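Long-range contacts in tripeptidase (Staphylococcus aureus subsp. aureus, PDB 3RZA), which probably cleaves an amino-terminal residue from tripeptides, as a metal-dependent aminopeptidase of the M20 family with a zinc and a calcium ion bound side by side: residues D100-A105 against G161-L166; E32-D37 against D129-L134; T123-A128 against T368-P373. All blocks are in the same frame, centred on the assembly; numbering follows the deposited sequence.

The three contacts lie around the metal site, interactions 1 and 2 supplying ligands to it. The centres of interactions 1 and 2 lie about 12 Å apart, those of 1 and 3 about 14 Å, and those of 2 and 3 about 10 Å. Along the chain the order is 32-37, 100-105, 123-128, 129-134, 161-166, 368-373, so every pair of contacts interleaves. Segment 123-128 runs directly into 129-134 on helix 128-147, and this junction joins interactions 2 and 3. Interaction 1 follows strands 93-98 and 154-159, which are parallel neighbours in the large sheet. Asp129 and Glu163 both bind the calcium, so regions distant in sequence converge on one metal pair.

Interaction 1: residues D100-A105 against G161-L166; sequences DTVVPA and GEESGL. With CA (calcium ion), chain D.
Asp100 turns its carboxylate onto the backbone that begins the short 3-10 segment 162-163, while Glu163 sends its own side chain back past Val102 to the calcium. With chi1 at 64°, Asp100 CG sits between its own N and carbonyl carbon, and the carboxylate faces two successive peptide N-H groups. Glu163 N donates to Asp100 OD2 at 2.9 Å with an angle of 161°, arriving on the syn side and only slightly out of the carboxylate plane. Glu162 N reaches Asp100 OD1 at 3.1 Å, but the poorer angle makes this bond weak. Asp100 OD2 also pairs with Thr40 OG1, which adds a second tie to the same oxygen.

Glu163 bends at its second torsion (chi2 -74°), and its carboxylate passes obliquely across Val102, whose CG1 lies 3.5 Å from Glu163 CD. Beyond this methyl the two oxygens grip the calcium unequally, Glu163 OE2 at 2.2 Å and OE1 at 2.8 Å. Water 1 bridges the two segments: it donates to Glu163 OE2 (2.8 Å) and accepts from Val102 N (3.1 Å). Glu162 OE1 accepts a long bond from water 2, which also binds calcium. Asp129 and His366 complete the protein ligands of this ion, and the consecutive glutamates beside a metal-bound water are consistent with the active site of M20 peptidases.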
loop_
_atom_site.group_PDB
_atom_site.type_symbol
_atom_site.label_atom_id
_atom_site.label_comp_id
_atom_site.label_asym_id
_atom_site.label_seq_id
_atom_site.Cartn_x
_atom_site.Cartn_y
_atom_site.Cartn_z
ATOM N N ASP A 100 -12.764 25.674 11.853
ATOM C CA ASP A 100 -12.785 24.232 11.559
ATOM C C ASP A 100 -11.911 23.399 12.526
ATOM O O ASP A 100 -10.977 23.909 13.136
ATOM C CB ASP A 100 -12.394 23.922 10.102
ATOM C CG ASP A 100 -10.935 24.310 9.761
ATOM O OD1 ASP A 100 -10.503 25.410 10.156
ATOM O OD2 ASP A 100 -10.240 23.529 9.079
ATOM N N THR A 101 -12.256 22.114 12.644
ATOM C CA THR A 101 -11.482 21.130 13.396
ATOM C C THR A 101 -11.117 19.962 12.475
ATOM O O THR A 101 -11.715 19.788 11.411
ATOM C CB THR A 101 -12.304 20.572 14.544
ATOM O OG1 THR A 101 -13.304 19.698 14.009
ATOM C CG2 THR A 101 -12.966 21.669 15.309
ATOM N N VAL A 102 -10.174 19.124 12.918
ATOM C CA VAL A 102 -9.908 17.840 12.229
ATOM C C VAL A 102 -11.056 16.856 12.480
ATOM O O VAL A 102 -12.008 17.158 13.235
ATOM C CB VAL A 102 -8.565 17.185 12.645
ATOM C CG1 VAL A 102 -7.387 18.165 12.430
ATOM C CG2 VAL A 102 -8.630 16.663 14.081
ATOM N N VAL A 103 -10.993 15.723 11.774
ATOM C CA VAL A 103 -11.857 14.555 11.991
ATOM C C VAL A 103 -11.214 13.670 13.094
ATOM O O VAL A 103 -10.002 13.663 13.215
ATOM C CB VAL A 103 -11.996 13.756 10.633
ATOM C CG1 VAL A 103 -12.728 12.439 10.805
ATOM C CG2 VAL A 103 -12.710 14.626 9.573
ATOM N N PRO A 104 -12.021 12.925 13.916
ATOM C CA PRO A 104 -13.484 12.890 14.052
ATOM C C PRO A 104 -13.954 13.907 15.056
ATOM O O PRO A 104 -13.471 13.901 16.183
ATOM C CB PRO A 104 -13.757 11.469 14.562
ATOM C CG PRO A 104 -12.523 11.083 15.309
ATOM C CD PRO A 104 -11.379 11.879 14.747
ATOM N N ALA A 105 -14.885 14.770 14.644
ATOM C CA ALA A 105 -15.455 15.802 15.526
ATOM C C ALA A 105 -16.933 16.059 15.214
ATOM O O ALA A 105 -17.370 17.226 15.116
ATOM C CB ALA A 105 -14.654 17.067 15.406
ATOM N N GLY A 161 -11.190 25.955 6.773
ATOM C CA GLY A 161 -10.234 25.087 6.129
ATOM C C GLY A 161 -8.788 25.147 6.570
ATOM O O GLY A 161 -7.925 24.717 5.815
ATOM N N GLU A 162 -8.498 25.672 7.767
ATOM C CA GLU A 162 -7.122 25.690 8.254
ATOM C C GLU A 162 -6.534 24.282 8.330
ATOM O O GLU A 162 -5.379 24.081 7.960
ATOM C CB GLU A 162 -7.003 26.407 9.604
ATOM C CG GLU A 162 -5.544 26.755 10.040
ATOM C CD GLU A 162 -4.794 25.654 10.848
ATOM O OE1 GLU A 162 -5.349 24.575 11.207
ATOM O OE2 GLU A 162 -3.614 25.887 11.137
ATOM N N GLU A 163 -7.362 23.329 8.739
ATOM C CA GLU A 163 -6.968 21.925 8.866
ATOM C C GLU A 163 -6.930 21.142 7.563
ATOM O O GLU A 163 -6.553 19.999 7.591
ATOM C CB GLU A 163 -7.915 21.196 9.838
ATOM C CG GLU A 163 -8.044 21.823 11.197
ATOM C CD GLU A 163 -6.857 21.627 12.063
ATOM O OE1 GLU A 163 -5.742 21.267 11.605
ATOM O OE2 GLU A 163 -7.014 21.812 13.287
ATOM N N SER A 164 -7.342 21.750 6.445
ATOM C CA SER A 164 -7.137 21.200 5.098
ATOM C C SER A 164 -5.899 21.800 4.371
ATOM O O SER A 164 -5.778 21.640 3.155
ATOM C CB SER A 164 -8.388 21.435 4.238
ATOM O OG SER A 164 -9.544 20.985 4.877
ATOM N N GLY A 165 -4.987 22.452 5.108
ATOM C CA GLY A 165 -3.789 23.066 4.527
ATOM C C GLY A 165 -3.906 24.570 4.346
ATOM O O GLY A 165 -3.521 25.098 3.294
ATOM N N LEU A 166 -4.427 25.259 5.375
ATOM C CA LEU A 166 -4.509 26.735 5.406
ATOM C C LEU A 166 -5.308 27.319 4.218
ATOM O O LEU A 166 -5.037 28.435 3.771
ATOM C CB LEU A 166 -3.101 27.344 5.460
ATOM C CG LEU A 166 -2.074 26.691 6.391
ATOM C CD1 LEU A 166 -0.750 27.427 6.279
ATOM C CD2 LEU A 166 -2.563 26.661 7.838
HETATM CA CA CA D . -5.047 21.594 14.246
HETATM O O HOH W 1 -8.569 20.473 15.230
HETATM O O HOH W 2 -3.886 23.869 14.044
#

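Interaction 2: residues E32-D37 against D129-L134; sequences ELVQID and DDKAGL. With ZN (zinc ion), chain C; CA (calcium ion), chain D.
The carbonyl group of Leu33 is approached from opposite faces of its plane: Lys131 NZ comes from one and Ile36 N, in a bond within the turn, from the other. Lys131 NZ lies 3.2 Å from Leu33 O, with the donor tilted well out of the carbonyl plane. Ile36 O is met differently, nearly end-on at a C=O...donor angle of 164° and at 2.7 Å from Lys131 NZ. Water 3, accepting from Lys131 NZ at 2.7 Å, continues to Val34 O, and Ser38 OG is a further partner of the ammonium. Carbonyls of the last helical residues of 23-34 and of the loop just after them thus supply much of the setting for this buried charge, and their partial negative charge would be expected to stabilise it.

Lys131 belongs to the first turns of helix 128-147, just past the cis peptide between Asp129 and Asp130 that is characteristic of M20 peptidases. Its chain is extended beyond CG, and CD rests 3.8 Å from Val34 CA on the way. One turn further, Leu134 and Leu33 cross at about a right angle, Leu33 CD1 lying 3.7 Å from Leu134 CB, with Leu50 of helix 46-56 against both leucines. At the start of the same helix the Asp129 carboxylate bridges the metals, OD1 binding zinc at 2.1 Å and OD2 binding calcium at 2.1 Å. Asp130 OD2 is held by Ser97 OG and His98 N.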
loop_
_atom_site.group_PDB
_atom_site.type_symbol
_atom_site.label_atom_id
_atom_site.label_comp_id
_atom_site.label_asym_id
_atom_site.label_seq_id
_atom_site.Cartn_x
_atom_site.Cartn_y
_atom_site.Cartn_z
ATOM N N GLU A 32 -20.042 25.677 24.379
ATOM C CA GLU A 32 -21.003 25.928 23.308
ATOM C C GLU A 32 -20.404 25.673 21.913
ATOM O O GLU A 32 -21.015 24.972 21.080
ATOM C CB GLU A 32 -21.533 27.372 23.394
ATOM C CG GLU A 32 -22.759 27.643 22.506
ATOM C CD GLU A 32 -23.179 29.103 22.462
ATOM O OE1 GLU A 32 -22.691 29.922 23.296
ATOM O OE2 GLU A 32 -24.020 29.426 21.581
ATOM N N LEU A 33 -19.201 26.213 21.683
ATOM C CA LEU A 33 -18.561 26.139 20.375
ATOM C C LEU A 33 -18.111 24.736 19.992
ATOM O O LEU A 33 -18.294 24.351 18.832
ATOM C CB LEU A 33 -17.389 27.111 20.260
ATOM C CG LEU A 33 -17.687 28.606 20.273
ATOM C CD1 LEU A 33 -16.366 29.351 20.288
ATOM C CD2 LEU A 33 -18.537 29.041 19.079
ATOM N N VAL A 34 -17.536 23.976 20.938
ATOM C CA VAL A 34 -17.064 22.591 20.644
ATOM C C VAL A 34 -18.227 21.650 20.239
ATOM O O VAL A 34 -18.073 20.819 19.341
ATOM C CB VAL A 34 -16.227 21.955 21.795
ATOM C CG1 VAL A 34 -14.956 22.797 22.091
ATOM C CG2 VAL A 34 -17.067 21.739 23.048
ATOM N N GLN A 35 -19.410 21.888 20.804
ATOM C CA GLN A 35 -20.606 21.119 20.493
ATOM C C GLN A 35 -21.299 21.471 19.157
ATOM O O GLN A 35 -22.326 20.890 18.849
ATOM C CB GLN A 35 -21.595 21.225 21.666
ATOM C CG GLN A 35 -21.059 20.589 22.961
ATOM C CD GLN A 35 -21.994 20.779 24.127
ATOM O OE1 GLN A 35 -22.929 20.018 24.306
ATOM N NE2 GLN A 35 -21.761 21.824 24.911
ATOM N N ILE A 36 -20.771 22.438 18.394
ATOM C CA ILE A 36 -21.236 22.705 17.031
ATOM C C ILE A 36 -20.216 22.068 16.098
ATOM O O ILE A 36 -19.078 22.534 16.032
ATOM C CB ILE A 36 -21.320 24.219 16.726
ATOM C CG1 ILE A 36 -22.336 24.923 17.635
ATOM C CG2 ILE A 36 -21.728 24.429 15.283
ATOM C CD1 ILE A 36 -22.024 26.392 17.863
ATOM N N ASP A 37 -20.629 21.012 15.387
ATOM C CA ASP A 37 -19.758 20.275 14.474
ATOM C C ASP A 37 -19.208 21.257 13.434
ATOM O O ASP A 37 -19.980 22.021 12.851
ATOM C CB ASP A 37 -20.530 19.177 13.711
ATOM C CG ASP A 37 -21.102 18.091 14.610
ATOM O OD1 ASP A 37 -20.832 18.072 15.817
ATOM O OD2 ASP A 37 -21.864 17.251 14.097
ATOM N N ASP A 129 -8.383 22.985 19.805
ATOM C CA ASP A 129 -7.823 23.439 18.564
ATOM C C ASP A 129 -8.966 23.583 17.503
ATOM O O ASP A 129 -9.386 22.566 16.906
ATOM C CB ASP A 129 -6.775 22.466 18.110
ATOM C CG ASP A 129 -6.106 22.888 16.846
ATOM O OD1 ASP A 129 -6.194 24.049 16.430
ATOM O OD2 ASP A 129 -5.448 22.028 16.235
ATOM N N ASP A 130 -9.481 24.790 17.240
ATOM C CA ASP A 130 -8.993 26.103 17.718
ATOM C C ASP A 130 -10.102 26.935 18.380
ATOM O O ASP A 130 -10.003 28.166 18.488
ATOM C CB ASP A 130 -8.355 26.848 16.544
ATOM C CG ASP A 130 -7.485 28.041 16.976
ATOM O OD1 ASP A 130 -6.934 27.992 18.104
ATOM O OD2 ASP A 130 -7.405 29.047 16.205
ATOM N N LYS A 131 -11.110 26.256 18.922
ATOM C CA LYS A 131 -12.251 26.932 19.512
ATOM C C LYS A 131 -11.927 27.597 20.885
ATOM O O LYS A 131 -12.659 28.460 21.315
ATOM C CB LYS A 131 -13.458 25.975 19.577
ATOM C CG LYS A 131 -13.908 25.533 18.160
ATOM C CD LYS A 131 -14.905 24.411 18.130
ATOM C CE LYS A 131 -15.593 24.370 16.769
ATOM N NZ LYS A 131 -16.480 23.171 16.541
ATOM N N ALA A 132 -10.812 27.195 21.528
ATOM C CA ALA A 132 -10.229 27.938 22.665
ATOM C C ALA A 132 -9.876 29.350 22.246
ATOM O O ALA A 132 -10.206 30.311 22.949
ATOM C CB ALA A 132 -8.978 27.216 23.215
ATOM N N GLY A 133 -9.248 29.471 21.081
ATOM C CA GLY A 133 -8.971 30.760 20.479
ATOM C C GLY A 133 -10.205 31.597 20.204
ATOM O O GLY A 133 -10.247 32.776 20.544
ATOM N N LEU A 134 -11.221 30.978 19.616
ATOM C CA LEU A 134 -12.488 31.667 19.353
ATOM C C LEU A 134 -13.185 32.105 20.632
ATOM O O LEU A 134 -13.724 33.202 20.685
ATOM C CB LEU A 134 -13.436 30.778 18.531
ATOM C CG LEU A 134 -12.999 30.483 17.097
ATOM C CD1 LEU A 134 -13.951 29.487 16.459
ATOM C CD2 LEU A 134 -12.927 31.739 16.266
HETATM ZN ZN ZN C . -5.327 25.116 14.894
HETATM CA CA CA D . -5.047 21.594 14.246
HETATM O O HOH W 3 -15.878 20.835 17.710
HETATM O O HOH W 2 -3.886 23.869 14.044
#

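Interaction 3: residues T123-A128 against T368-P373; sequences TTILGA and TNERMP
Thr123 and Thr124 begin the contact, their backbone packing against Thr368. The segment they open is the turn that leads into helix 128-147, and it lies beside strand 371-373, an outer strand of a small three-stranded antiparallel sheet with 111-112 and 117-119. Thr368 CG2 approaches Thr123 C, and Thr368 CA makes a CA-H...O contact of 3.3 Å to Thr124 O, with an angle of 136° at the hydrogen. Ser120 OG is a further, conventional partner of that carbonyl oxygen.

Ile125 lies against the end of Glu370, its CB 3.6 Å from Glu370 OE1, while its backbone pairs with Pro104 on the other loop. The glutamate is fully extended, CG opposite the backbone N (chi1 -179°), which carries its carboxylate across to the turn. There Leu126 N donates to Glu370 OE1 at 3.2 Å and Gly127 N to the same oxygen at 3.0 Å, the latter at 155°. Both donors come from the same face, well above the carboxylate plane. Gly127 occupies the N-cap position of the helix, so the negative group sits at the end where the helix dipole would probably favour it. Glu370 OE2 accepts from Asp129 N; the glutamate is thereby a second-shell residue that fixes the backbone of a ligand shared by zinc and calcium.

Leu126 reaches toward the strand, its CD2 4.0 Å from Met372 CB, and it also touches Ile118 and Phe30. Ala128 ends the walk. Its CB lies 3.3 Å from Glu370 OE2 and 3.9 Å from CB of Met372, a selenomethionine whose chain then bends at chi2 and leads away, SE still 4.1 Å from Ala128 CB.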
loop_
_atom_site.group_PDB
_atom_site.type_symbol
_atom_site.label_atom_id
_atom_site.label_comp_id
_atom_site.label_asym_id
_atom_site.label_seq_id
_atom_site.Cartn_x
_atom_site.Cartn_y
_atom_site.Cartn_z
ATOM N N THR A 123 -14.507 9.462 22.153
ATOM C CA THR A 123 -14.954 9.025 20.806
ATOM C C THR A 123 -14.659 10.064 19.697
ATOM O O THR A 123 -14.666 9.726 18.514
ATOM C CB THR A 123 -16.463 8.740 20.803
ATOM O OG1 THR A 123 -17.191 9.962 20.967
ATOM C CG2 THR A 123 -16.831 7.780 21.929
ATOM N N THR A 124 -14.447 11.327 20.094
ATOM C CA THR A 124 -14.110 12.415 19.185
ATOM C C THR A 124 -12.919 13.169 19.756
ATOM O O THR A 124 -12.504 12.948 20.894
ATOM C CB THR A 124 -15.292 13.412 19.042
ATOM O OG1 THR A 124 -15.406 14.199 20.237
ATOM C CG2 THR A 124 -16.630 12.671 18.783
ATOM N N ILE A 125 -12.421 14.101 18.968
ATOM C CA ILE A 125 -11.544 15.154 19.440
ATOM C C ILE A 125 -12.376 16.124 20.332
ATOM O O ILE A 125 -13.601 15.985 20.432
ATOM C CB ILE A 125 -10.823 15.891 18.224
ATOM C CG1 ILE A 125 -11.792 16.705 17.339
ATOM C CG2 ILE A 125 -10.061 14.879 17.353
ATOM C CD1 ILE A 125 -11.178 17.861 16.714
ATOM N N LEU A 126 -11.715 17.082 20.973
ATOM C CA LEU A 126 -12.412 18.157 21.715
ATOM C C LEU A 126 -12.693 19.332 20.787
ATOM O O LEU A 126 -13.762 19.938 20.847
ATOM C CB LEU A 126 -11.580 18.624 22.931
ATOM C CG LEU A 126 -12.134 19.685 23.890
ATOM C CD1 LEU A 126 -13.549 19.341 24.371
ATOM C CD2 LEU A 126 -11.205 19.862 25.111
ATOM N N GLY A 127 -11.737 19.667 19.939
ATOM C CA GLY A 127 -11.783 20.914 19.206
ATOM C C GLY A 127 -11.393 22.142 20.020
ATOM O O GLY A 127 -11.753 23.269 19.645
ATOM N N ALA A 128 -10.596 21.951 21.082
ATOM C CA ALA A 128 -9.852 23.082 21.694
ATOM C C ALA A 128 -8.998 23.785 20.657
ATOM O O ALA A 128 -8.880 25.007 20.659
ATOM C CB ALA A 128 -9.000 22.605 22.851
ATOM N N THR A 368 -8.344 11.784 19.929
ATOM C CA THR A 368 -9.497 11.656 20.807
ATOM C C THR A 368 -9.176 11.835 22.316
ATOM O O THR A 368 -10.083 11.822 23.126
ATOM C CB THR A 368 -10.264 10.302 20.580
ATOM O OG1 THR A 368 -9.436 9.203 20.939
ATOM C CG2 THR A 368 -10.717 10.129 19.120
ATOM N N ASN A 369 -7.895 11.964 22.681
ATOM C CA ASN A 369 -7.466 12.384 24.041
ATOM C C ASN A 369 -7.196 13.884 24.169
ATOM O O ASN A 369 -6.630 14.310 25.170
ATOM C CB ASN A 369 -6.199 11.617 24.457
ATOM C CG ASN A 369 -6.401 10.134 24.459
ATOM O OD1 ASN A 369 -7.333 9.630 25.070
ATOM N ND2 ASN A 369 -5.539 9.423 23.759
ATOM N N GLU A 370 -7.598 14.689 23.176
ATOM C CA GLU A 370 -7.374 16.142 23.236
ATOM C C GLU A 370 -7.981 16.703 24.479
ATOM O O GLU A 370 -9.078 16.307 24.854
ATOM C CB GLU A 370 -7.967 16.863 22.029
ATOM C CG GLU A 370 -7.742 18.409 22.024
ATOM C CD GLU A 370 -8.342 19.087 20.813
ATOM O OE1 GLU A 370 -9.001 18.400 20.004
ATOM O OE2 GLU A 370 -8.175 20.317 20.684
ATOM N N ARG A 371 -7.265 17.625 25.118
ATOM C CA ARG A 371 -7.791 18.284 26.307
ATOM C C ARG A 371 -7.368 19.721 26.396
ATOM O O ARG A 371 -6.367 20.118 25.782
ATOM C CB ARG A 371 -7.366 17.528 27.574
ATOM C CG ARG A 371 -5.857 17.545 27.847
ATOM C CD ARG A 371 -5.484 16.713 29.065
ATOM N NE ARG A 371 -4.098 17.011 29.465
ATOM C CZ ARG A 371 -3.488 16.594 30.583
ATOM N NH1 ARG A 371 -4.103 15.797 31.469
ATOM N NH2 ARG A 371 -2.236 16.982 30.812
HETATM N N MSE A 372 -8.118 20.493 27.189
HETATM C CA MSE A 372 -7.845 21.928 27.385
HETATM C C MSE A 372 -7.752 22.193 28.881
HETATM O O MSE A 372 -8.735 21.947 29.594
HETATM C CB MSE A 372 -8.960 22.771 26.766
HETATM C CG MSE A 372 -8.697 24.264 26.753
HETATM SE SE MSE A 372 -7.158 24.790 25.740
HETATM C CE MSE A 372 -6.889 26.557 26.441
ATOM N N PRO A 373 -6.593 22.708 29.365
ATOM C CA PRO A 373 -6.584 23.151 30.760
ATOM C C PRO A 373 -7.425 24.409 30.952
ATOM O O PRO A 373 -7.296 25.351 30.168
ATOM C CB PRO A 373 -5.097 23.431 31.041
ATOM C CG PRO A 373 -4.356 23.067 29.761
ATOM C CD PRO A 373 -5.318 23.028 28.687
#